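PDB 5UR2: bifunctional protein PutA from Bdellovibrio bacteriovorus, which probably carries out both steps of proline breakdown to glutamate, as a flavin-dependent proline dehydrogenase joined to an NAD-dependent L-glutamate gamma-semialdehyde dehydrogenase. Local coordinates for residues 171-176 / 191-196; 725-730 / 743-748; 751-756 / 906-911. All coordinates share one frame; numbering follows the deposited sequence.

Interaction 1 (171-176 / 191-196); sequences KDAEKW and PKVNVS
W176 meets K192 with the edge of its indole: CZ3 lies 3.5 Å from the backbone O of K192, near the ring plane. The adjacent ring atom CE3 of W176 approaches K192 CB at 3.9 Å, and the two side chains run past each other in opposite directions. V193 crosses the indole at about a right angle and reaches obliquely for its outer end, with CG2 4.0 Å from W176 CZ3. The same methyl presses on A173, CB to CG2 3.5 Å, the closest apolar pair here; V193 CG1 lies anti to the backbone N (chi1 173°), which turns CG2 to this side.

The orientation of the indole is fixed from within 171-176. The type I turn from A173 to W176 folds the ring back, bringing A173 CA 3.2 Å above its plane, over the centre. W176 NE1 donates nearly in the ring plane to D172 OD2 at 3.0 Å, approaching the carboxylate from its anti side and 31° out of the carboxylate plane. D172 OD2 also pairs with K131 of helix 123-135. The arrangement belongs to a beta-alpha-beta unit of the proline dehydrogenase (βα)8 barrel, where helix 152-173 ends and the chain enters strand 194-197.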
loop_
_atom_site.group_PDB
_atom_site.type_symbol
_atom_site.label_atom_id
_atom_site.label_comp_id
_atom_site.label_asym_id
_atom_site.label_seq_id
_atom_site.Cartn_x
_atom_site.Cartn_y
_atom_site.Cartn_z
ATOM N N LYS B 171 69.492 7.219 9.678
ATOM C CA LYS B 171 70.808 6.590 9.743
ATOM C C LYS B 171 71.381 6.357 8.348
ATOM O O LYS B 171 72.548 6.662 8.090
ATOM C CB LYS B 171 70.728 5.280 10.526
ATOM C CG LYS B 171 72.073 4.530 10.641
ATOM C CD LYS B 171 73.175 5.386 11.280
ATOM C CE LYS B 171 72.840 5.787 12.717
ATOM N NZ LYS B 171 73.841 6.755 13.270
ATOM N N ASP B 172 70.579 5.811 7.434
ATOM C CA ASP B 172 71.085 5.592 6.082
ATOM C C ASP B 172 71.380 6.917 5.379
ATOM O O ASP B 172 72.353 7.020 4.622
ATOM C CB ASP B 172 70.098 4.747 5.274
ATOM C CG ASP B 172 70.722 4.163 4.020
ATOM O OD1 ASP B 172 71.402 3.118 4.130
ATOM O OD2 ASP B 172 70.532 4.732 2.926
ATOM N N ALA B 173 70.562 7.945 5.620
ATOM C CA ALA B 173 70.768 9.221 4.944
ATOM C C ALA B 173 72.036 9.943 5.386
ATOM O O ALA B 173 72.454 10.893 4.714
ATOM C CB ALA B 173 69.557 10.123 5.149
ATOM N N GLU B 174 72.676 9.508 6.469
ATOM C CA GLU B 174 73.952 10.116 6.844
ATOM C C GLU B 174 74.990 9.991 5.729
ATOM O O GLU B 174 75.885 10.835 5.623
ATOM C CB GLU B 174 74.485 9.487 8.135
ATOM C CG GLU B 174 73.659 9.821 9.371
ATOM C CD GLU B 174 74.149 9.104 10.607
ATOM O OE1 GLU B 174 75.237 8.502 10.556
ATOM O OE2 GLU B 174 73.442 9.126 11.632
ATOM N N LYS B 175 74.888 8.966 4.885
ATOM C CA LYS B 175 75.876 8.763 3.831
ATOM C C LYS B 175 75.479 9.391 2.498
ATOM O O LYS B 175 76.269 9.339 1.550
ATOM C CB LYS B 175 76.142 7.259 3.641
ATOM N N TRP B 176 74.308 10.021 2.409
ATOM C CA TRP B 176 73.823 10.551 1.139
ATOM C C TRP B 176 74.559 11.836 0.770
ATOM O O TRP B 176 74.780 12.706 1.619
ATOM C CB TRP B 176 72.322 10.838 1.220
ATOM C CG TRP B 176 71.446 9.640 1.486
ATOM C CD1 TRP B 176 71.838 8.327 1.599
ATOM C CD2 TRP B 176 70.028 9.653 1.692
ATOM N NE1 TRP B 176 70.745 7.527 1.853
ATOM C CE2 TRP B 176 69.622 8.313 1.910
ATOM C CE3 TRP B 176 69.059 10.666 1.711
ATOM C CZ2 TRP B 176 68.295 7.966 2.159
ATOM C CZ3 TRP B 176 67.734 10.316 1.949
ATOM C CH2 TRP B 176 67.366 8.973 2.167
ATOM N N PRO B 191 65.800 18.989 5.544
ATOM C CA PRO B 191 65.943 17.571 5.873
ATOM C C PRO B 191 65.957 16.737 4.603
ATOM O O PRO B 191 65.198 16.994 3.666
ATOM C CB PRO B 191 64.712 17.284 6.738
ATOM C CG PRO B 191 64.324 18.631 7.288
ATOM C CD PRO B 191 64.661 19.615 6.235
ATOM N N LYS B 192 66.862 15.757 4.559
ATOM C CA LYS B 192 66.874 14.802 3.459
ATOM C C LYS B 192 65.851 13.685 3.641
ATOM O O LYS B 192 65.564 12.968 2.675
ATOM C CB LYS B 192 68.258 14.180 3.309
ATOM C CG LYS B 192 69.314 15.134 2.832
ATOM C CD LYS B 192 70.652 14.425 2.771
ATOM C CE LYS B 192 71.778 15.410 2.588
ATOM N NZ LYS B 192 72.084 15.991 3.922
ATOM N N VAL B 193 65.299 13.527 4.845
ATOM C CA VAL B 193 64.359 12.461 5.161
ATOM C C VAL B 193 63.074 13.095 5.669
ATOM O O VAL B 193 63.112 13.995 6.513
ATOM C CB VAL B 193 64.932 11.482 6.201
ATOM C CG1 VAL B 193 63.860 10.473 6.629
ATOM C CG2 VAL B 193 66.145 10.776 5.641
ATOM N N ASN B 194 61.944 12.625 5.149
ATOM C CA ASN B 194 60.639 13.236 5.369
ATOM C C ASN B 194 59.643 12.097 5.513
ATOM O O ASN B 194 59.554 11.247 4.624
ATOM C CB ASN B 194 60.297 14.163 4.189
ATOM C CG ASN B 194 59.023 14.988 4.403
ATOM O OD1 ASN B 194 57.960 14.452 4.726
ATOM N ND2 ASN B 194 59.125 16.300 4.173
ATOM N N VAL B 195 58.918 12.045 6.632
ATOM C CA VAL B 195 57.935 10.987 6.826
ATOM C C VAL B 195 56.573 11.620 7.094
ATOM O O VAL B 195 56.466 12.715 7.657
ATOM C CB VAL B 195 58.312 9.987 7.954
ATOM C CG1 VAL B 195 59.735 9.475 7.771
ATOM C CG2 VAL B 195 58.083 10.571 9.350
ATOM N N SER B 196 55.529 10.935 6.624
ATOM C CA SER B 196 54.144 11.339 6.805
ATOM C C SER B 196 53.453 10.339 7.709
ATOM O O SER B 196 53.644 9.128 7.558
ATOM C CB SER B 196 53.394 11.418 5.472
ATOM O OG SER B 196 53.903 12.474 4.676
#

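Interaction 2 (725-730 / 743-748); sequences HIMNRA and CIIEMG
The beta-alpha-beta unit of strand 711-717, helix 720-730 and strand 742-746 packs together here, as I726, M727 and A730 of the helix meet C743 and I745 of the final strand. The local helix and strand axes run nearly antiparallel, at 171°, with a closest approach of 9.7 Å. C743 aims its thiol at the helix: its SG stands beside the backbone N (chi1 -66°), pointing at the methyl of A730, with SG to CB 3.4 Å. The same sulfur lies 4.2 Å from M727 CG and 4.3 Å from I726 CG2, so three helix residues touch one sulfur.

Two residues on, I745 supplies the second row. Its CG1 lies 4.1 Å from M727 CG, the two chains crossing at a slant, while its CD1 meets I726 CG2 at 4.3 Å. M727 also packs on V740 of the second subunit, and I726 and I745 both touch F716 of strand 711-717. Backbone bonds to F716 and G718 hold E746, a predicted active-site residue, whose side chain leaves the strand away from the helix and touches C780, also predicted to be catalytic. Every pair across the two segments is apolar or involves sulfur, which implies that complementary shape and van der Waals contact, rather than directional polar bonds, set the helix against the strand behind this glutamate.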
loop_
_atom_site.group_PDB
_atom_site.type_symbol
_atom_site.label_atom_id
_atom_site.label_comp_id
_atom_site.label_asym_id
_atom_site.label_seq_id
_atom_site.Cartn_x
_atom_site.Cartn_y
_atom_site.Cartn_z
ATOM N N HIS B 725 2.562 -15.305 26.991
ATOM C CA HIS B 725 1.511 -15.173 28.000
ATOM C C HIS B 725 0.445 -14.186 27.540
ATOM O O HIS B 725 -0.759 -14.466 27.617
ATOM C CB HIS B 725 2.114 -14.722 29.341
ATOM C CG HIS B 725 1.091 -14.425 30.399
ATOM N ND1 HIS B 725 0.392 -15.410 31.065
ATOM C CD2 HIS B 725 0.588 -13.247 30.839
ATOM C CE1 HIS B 725 -0.460 -14.852 31.907
ATOM N NE2 HIS B 725 -0.371 -13.539 31.779
ATOM N N ILE B 726 0.879 -13.035 27.015
ATOM C CA ILE B 726 -0.050 -12.002 26.557
ATOM C C ILE B 726 -0.907 -12.521 25.410
ATOM O O ILE B 726 -2.122 -12.298 25.369
ATOM C CB ILE B 726 0.727 -10.740 26.142
ATOM C CG1 ILE B 726 1.265 -10.020 27.381
ATOM C CG2 ILE B 726 -0.175 -9.825 25.296
ATOM C CD1 ILE B 726 2.133 -8.817 27.075
ATOM N N MET B 727 -0.295 -13.229 24.462
ATOM C CA MET B 727 -1.081 -13.721 23.340
ATOM C C MET B 727 -2.102 -14.740 23.812
ATOM O O MET B 727 -3.226 -14.783 23.302
ATOM C CB MET B 727 -0.169 -14.321 22.269
ATOM C CG MET B 727 0.597 -13.277 21.487
ATOM S SD MET B 727 1.533 -14.010 20.131
ATOM C CE MET B 727 2.572 -15.106 21.054
ATOM N N ASN B 728 -1.743 -15.524 24.820
ATOM C CA ASN B 728 -2.690 -16.456 25.409
ATOM C C ASN B 728 -3.849 -15.718 26.074
ATOM O O ASN B 728 -5.024 -16.034 25.839
ATOM C CB ASN B 728 -1.951 -17.331 26.409
ATOM C CG ASN B 728 -2.543 -18.678 26.513
ATOM O OD1 ASN B 728 -3.368 -18.917 27.389
ATOM N ND2 ASN B 728 -2.164 -19.579 25.595
ATOM N N ARG B 729 -3.538 -14.710 26.892
ATOM C CA ARG B 729 -4.593 -13.965 27.577
ATOM C C ARG B 729 -5.477 -13.210 26.594
ATOM O O ARG B 729 -6.687 -13.087 26.808
ATOM C CB ARG B 729 -3.990 -12.997 28.596
ATOM C CG ARG B 729 -3.210 -13.637 29.771
ATOM C CD ARG B 729 -3.976 -14.749 30.468
ATOM N NE ARG B 729 -5.344 -14.330 30.724
ATOM C CZ ARG B 729 -6.349 -15.161 30.970
ATOM N NH1 ARG B 729 -7.564 -14.673 31.150
ATOM N NH2 ARG B 729 -6.147 -16.472 31.024
ATOM N N ALA B 730 -4.883 -12.658 25.535
ATOM C CA ALA B 730 -5.634 -11.816 24.604
ATOM C C ALA B 730 -6.666 -12.601 23.800
ATOM O O ALA B 730 -7.650 -12.018 23.317
ATOM C CB ALA B 730 -4.673 -11.112 23.646
ATOM N N CYS B 743 -2.915 -8.493 18.865
ATOM C CA CYS B 743 -1.614 -8.348 19.516
ATOM C C CYS B 743 -0.567 -7.920 18.497
ATOM O O CYS B 743 -0.460 -8.524 17.427
ATOM C CB CYS B 743 -1.174 -9.653 20.167
ATOM S SG CYS B 743 -2.211 -10.154 21.539
ATOM N N ILE B 744 0.187 -6.877 18.824
ATOM C CA ILE B 744 1.326 -6.434 18.035
ATOM C C ILE B 744 2.559 -6.674 18.901
ATOM O O ILE B 744 2.820 -5.900 19.829
ATOM C CB ILE B 744 1.183 -4.964 17.618
ATOM C CG1 ILE B 744 -0.172 -4.746 16.941
ATOM C CG2 ILE B 744 2.323 -4.552 16.674
ATOM C CD1 ILE B 744 -0.555 -3.272 16.731
ATOM N N ILE B 745 3.331 -7.730 18.599
ATOM C CA ILE B 745 4.284 -8.325 19.540
ATOM C C ILE B 745 5.683 -8.395 18.924
ATOM O O ILE B 745 5.846 -8.907 17.814
ATOM C CB ILE B 745 3.856 -9.747 19.945
ATOM C CG1 ILE B 745 2.457 -9.763 20.550
ATOM C CG2 ILE B 745 4.854 -10.325 20.934
ATOM C CD1 ILE B 745 2.382 -9.138 21.893
ATOM N N GLU B 746 6.695 -7.948 19.673
ATOM C CA GLU B 746 8.107 -8.156 19.345
ATOM C C GLU B 746 8.784 -8.826 20.542
ATOM O O GLU B 746 8.654 -8.339 21.669
ATOM C CB GLU B 746 8.773 -6.817 18.998
ATOM C CG GLU B 746 10.267 -6.891 18.636
ATOM C CD GLU B 746 10.958 -5.515 18.637
ATOM O OE1 GLU B 746 10.328 -4.473 18.300
ATOM O OE2 GLU B 746 12.143 -5.476 19.019
ATOM N N MET B 747 9.497 -9.948 20.311
ATOM C CA MET B 747 9.939 -10.809 21.413
ATOM C C MET B 747 11.426 -11.188 21.427
ATOM O O MET B 747 11.812 -12.084 22.190
ATOM C CB MET B 747 9.121 -12.099 21.431
ATOM C CG MET B 747 7.751 -11.945 22.034
ATOM S SD MET B 747 6.881 -13.486 21.879
ATOM C CE MET B 747 6.788 -13.627 20.103
ATOM N N GLY B 748 12.276 -10.549 20.645
ATOM C CA GLY B 748 13.699 -10.809 20.789
ATOM C C GLY B 748 14.264 -11.766 19.752
ATOM O O GLY B 748 13.569 -12.301 18.880
#

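Interaction 3 (751-756 / 906-911); sequences NAVIID and GVFSRS
I754 gives the central pair of backbone bonds to 906-911: its N donates to G906 O at 2.7 Å, and its O accepts from F908 N at 2.9 Å. Parallel pairing continues on both sides, with G906 N bonded to A752 O (3.1 Å) and D756 N to F908 O (3.0 Å). The bond from G906 N is the most bent, with an N-H...O angle of 143°. At G906 O the donor I754 N is tilted 24° from the carbonyl plane.

S909 holds OG anti to its backbone N (chi1 176°), and from there the hydroxyl donates to D756 OD2 at 2.7 Å, using the anti lone pair of the carboxylate. The same OG accepts from S911 N at 3.1 Å, forming an ST turn, so its proton and an acceptor site are both engaged. N914 ND2 is a further donor to D756 OD2. S911, the N-cap of helix 912-921, accepts N914 N at its OG, which also bonds to E75 and R71.

V753 CG1 meets the edge of the F908 ring, 3.7 Å from CD1, and I755 CD1 comes to 4.0 Å from F908 CD1, the two side chains side by side, pointing the same way. This is a parallel strand pair leading into a capped helix, part of the alpha/beta catalytic domain of the aldehyde dehydrogenase fold, with strand 783-789 flanking strand 751-755 on its other edge.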
loop_
_atom_site.group_PDB
_atom_site.type_symbol
_atom_site.label_atom_id
_atom_site.label_comp_id
_atom_site.label_asym_id
_atom_site.label_seq_id
_atom_site.Cartn_x
_atom_site.Cartn_y
_atom_site.Cartn_z
ATOM N N ASN B 751 20.706 -13.413 17.425
ATOM C CA ASN B 751 21.102 -12.954 16.106
ATOM C C ASN B 751 22.569 -13.253 15.809
ATOM O O ASN B 751 23.449 -13.021 16.644
ATOM C CB ASN B 751 20.827 -11.458 16.005
ATOM C CG ASN B 751 19.454 -11.104 16.531
ATOM O OD1 ASN B 751 18.432 -11.520 15.962
ATOM N ND2 ASN B 751 19.412 -10.353 17.626
ATOM N N ALA B 752 22.828 -13.726 14.590
ATOM C CA ALA B 752 24.154 -14.144 14.176
ATOM C C ALA B 752 24.688 -13.224 13.082
ATOM O O ALA B 752 23.929 -12.668 12.285
ATOM C CB ALA B 752 24.141 -15.595 13.684
ATOM N N VAL B 753 26.006 -13.049 13.074
ATOM C CA VAL B 753 26.728 -12.456 11.956
ATOM C C VAL B 753 27.642 -13.536 11.380
ATOM O O VAL B 753 28.396 -14.182 12.121
ATOM C CB VAL B 753 27.531 -11.218 12.396
ATOM C CG1 VAL B 753 28.292 -10.628 11.201
ATOM C CG2 VAL B 753 26.598 -10.175 12.997
ATOM N N ILE B 754 27.560 -13.754 10.071
ATOM C CA ILE B 754 28.395 -14.744 9.400
ATOM C C ILE B 754 29.605 -14.033 8.813
ATOM O O ILE B 754 29.463 -12.994 8.156
ATOM C CB ILE B 754 27.623 -15.489 8.300
ATOM C CG1 ILE B 754 26.402 -16.196 8.881
ATOM C CG2 ILE B 754 28.549 -16.519 7.622
ATOM C CD1 ILE B 754 25.499 -16.780 7.820
ATOM N N ILE B 755 30.789 -14.584 9.046
ATOM C CA ILE B 755 32.034 -14.041 8.517
ATOM C C ILE B 755 32.536 -14.981 7.431
ATOM O O ILE B 755 33.025 -16.078 7.726
ATOM C CB ILE B 755 33.095 -13.867 9.606
ATOM C CG1 ILE B 755 32.533 -13.088 10.793
ATOM C CG2 ILE B 755 34.327 -13.219 9.010
ATOM C CD1 ILE B 755 32.038 -11.713 10.445
ATOM N N ASP B 756 32.418 -14.559 6.173
ATOM C CA ASP B 756 32.946 -15.333 5.061
ATOM C C ASP B 756 34.473 -15.269 5.051
ATOM O O ASP B 756 35.089 -14.400 5.668
ATOM C CB ASP B 756 32.407 -14.805 3.733
ATOM C CG ASP B 756 32.447 -15.843 2.629
ATOM O OD1 ASP B 756 32.992 -16.952 2.864
ATOM O OD2 ASP B 756 31.957 -15.533 1.519
ATOM N N GLY B 906 23.163 -11.154 9.642
ATOM C CA GLY B 906 24.050 -10.473 8.714
ATOM C C GLY B 906 25.215 -11.320 8.247
ATOM O O GLY B 906 25.574 -12.332 8.861
ATOM N N VAL B 907 25.828 -10.866 7.155
ATOM C CA VAL B 907 27.011 -11.498 6.587
ATOM C C VAL B 907 28.002 -10.425 6.155
ATOM O O VAL B 907 27.622 -9.393 5.589
ATOM C CB VAL B 907 26.651 -12.414 5.397
ATOM C CG1 VAL B 907 25.961 -11.619 4.290
ATOM C CG2 VAL B 907 27.884 -13.131 4.884
ATOM N N PHE B 908 29.278 -10.688 6.398
ATOM C CA PHE B 908 30.366 -9.939 5.788
ATOM C C PHE B 908 30.998 -10.836 4.736
ATOM O O PHE B 908 31.517 -11.909 5.055
ATOM C CB PHE B 908 31.399 -9.489 6.823
ATOM C CG PHE B 908 30.931 -8.340 7.666
ATOM C CD1 PHE B 908 30.175 -8.562 8.808
ATOM C CD2 PHE B 908 31.214 -7.031 7.303
ATOM C CE1 PHE B 908 29.717 -7.487 9.584
ATOM C CE2 PHE B 908 30.760 -5.957 8.069
ATOM C CZ PHE B 908 30.012 -6.185 9.215
ATOM N N SER B 909 30.919 -10.414 3.482
ATOM C CA SER B 909 31.407 -11.241 2.400
ATOM C C SER B 909 31.663 -10.354 1.200
ATOM O O SER B 909 31.006 -9.324 1.016
ATOM C CB SER B 909 30.413 -12.348 2.032
ATOM O OG SER B 909 30.885 -13.090 0.915
ATOM N N ARG B 910 32.619 -10.765 0.383
ATOM C CA ARG B 910 32.871 -10.079 -0.872
ATOM C C ARG B 910 32.748 -11.042 -2.041
ATOM O O ARG B 910 33.387 -10.873 -3.077
ATOM C CB ARG B 910 34.221 -9.367 -0.826
ATOM C CG ARG B 910 34.138 -8.178 0.135
ATOM C CD ARG B 910 35.423 -7.416 0.262
ATOM N NE ARG B 910 36.435 -8.179 0.974
ATOM C CZ ARG B 910 37.679 -7.752 1.161
ATOM N NH1 ARG B 910 38.042 -6.565 0.683
ATOM N NH2 ARG B 910 38.559 -8.506 1.812
ATOM N N SER B 911 31.888 -12.043 -1.868
ATOM C CA SER B 911 31.484 -12.965 -2.905
ATOM C C SER B 911 30.050 -12.668 -3.302
ATOM O O SER B 911 29.135 -12.835 -2.478
ATOM C CB SER B 911 31.602 -14.410 -2.427
ATOM O OG SER B 911 30.806 -15.260 -3.235
#

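How the interactions relate
Along the chain the segment pairs follow in series. Interaction 1 lies in the proline dehydrogenase barrel, whereas interactions 2 and 3 fall in the aldehyde dehydrogenase region. Between centres, interactions 1 and 2 are about 71 Å apart, on opposite sides of the chain's centre, and interactions 1 and 3 about 45 Å. Interactions 2 and 3 are about 31 Å apart between centres, yet successive strands join them: 742-746 and 751-755 belong to two different sheets. As in this family, the short link between these strands probably carries the chain from the NAD-binding to the catalytic domain, between E746 and C780 in sequence. The second subunit meets the aldehyde dehydrogenase region near both.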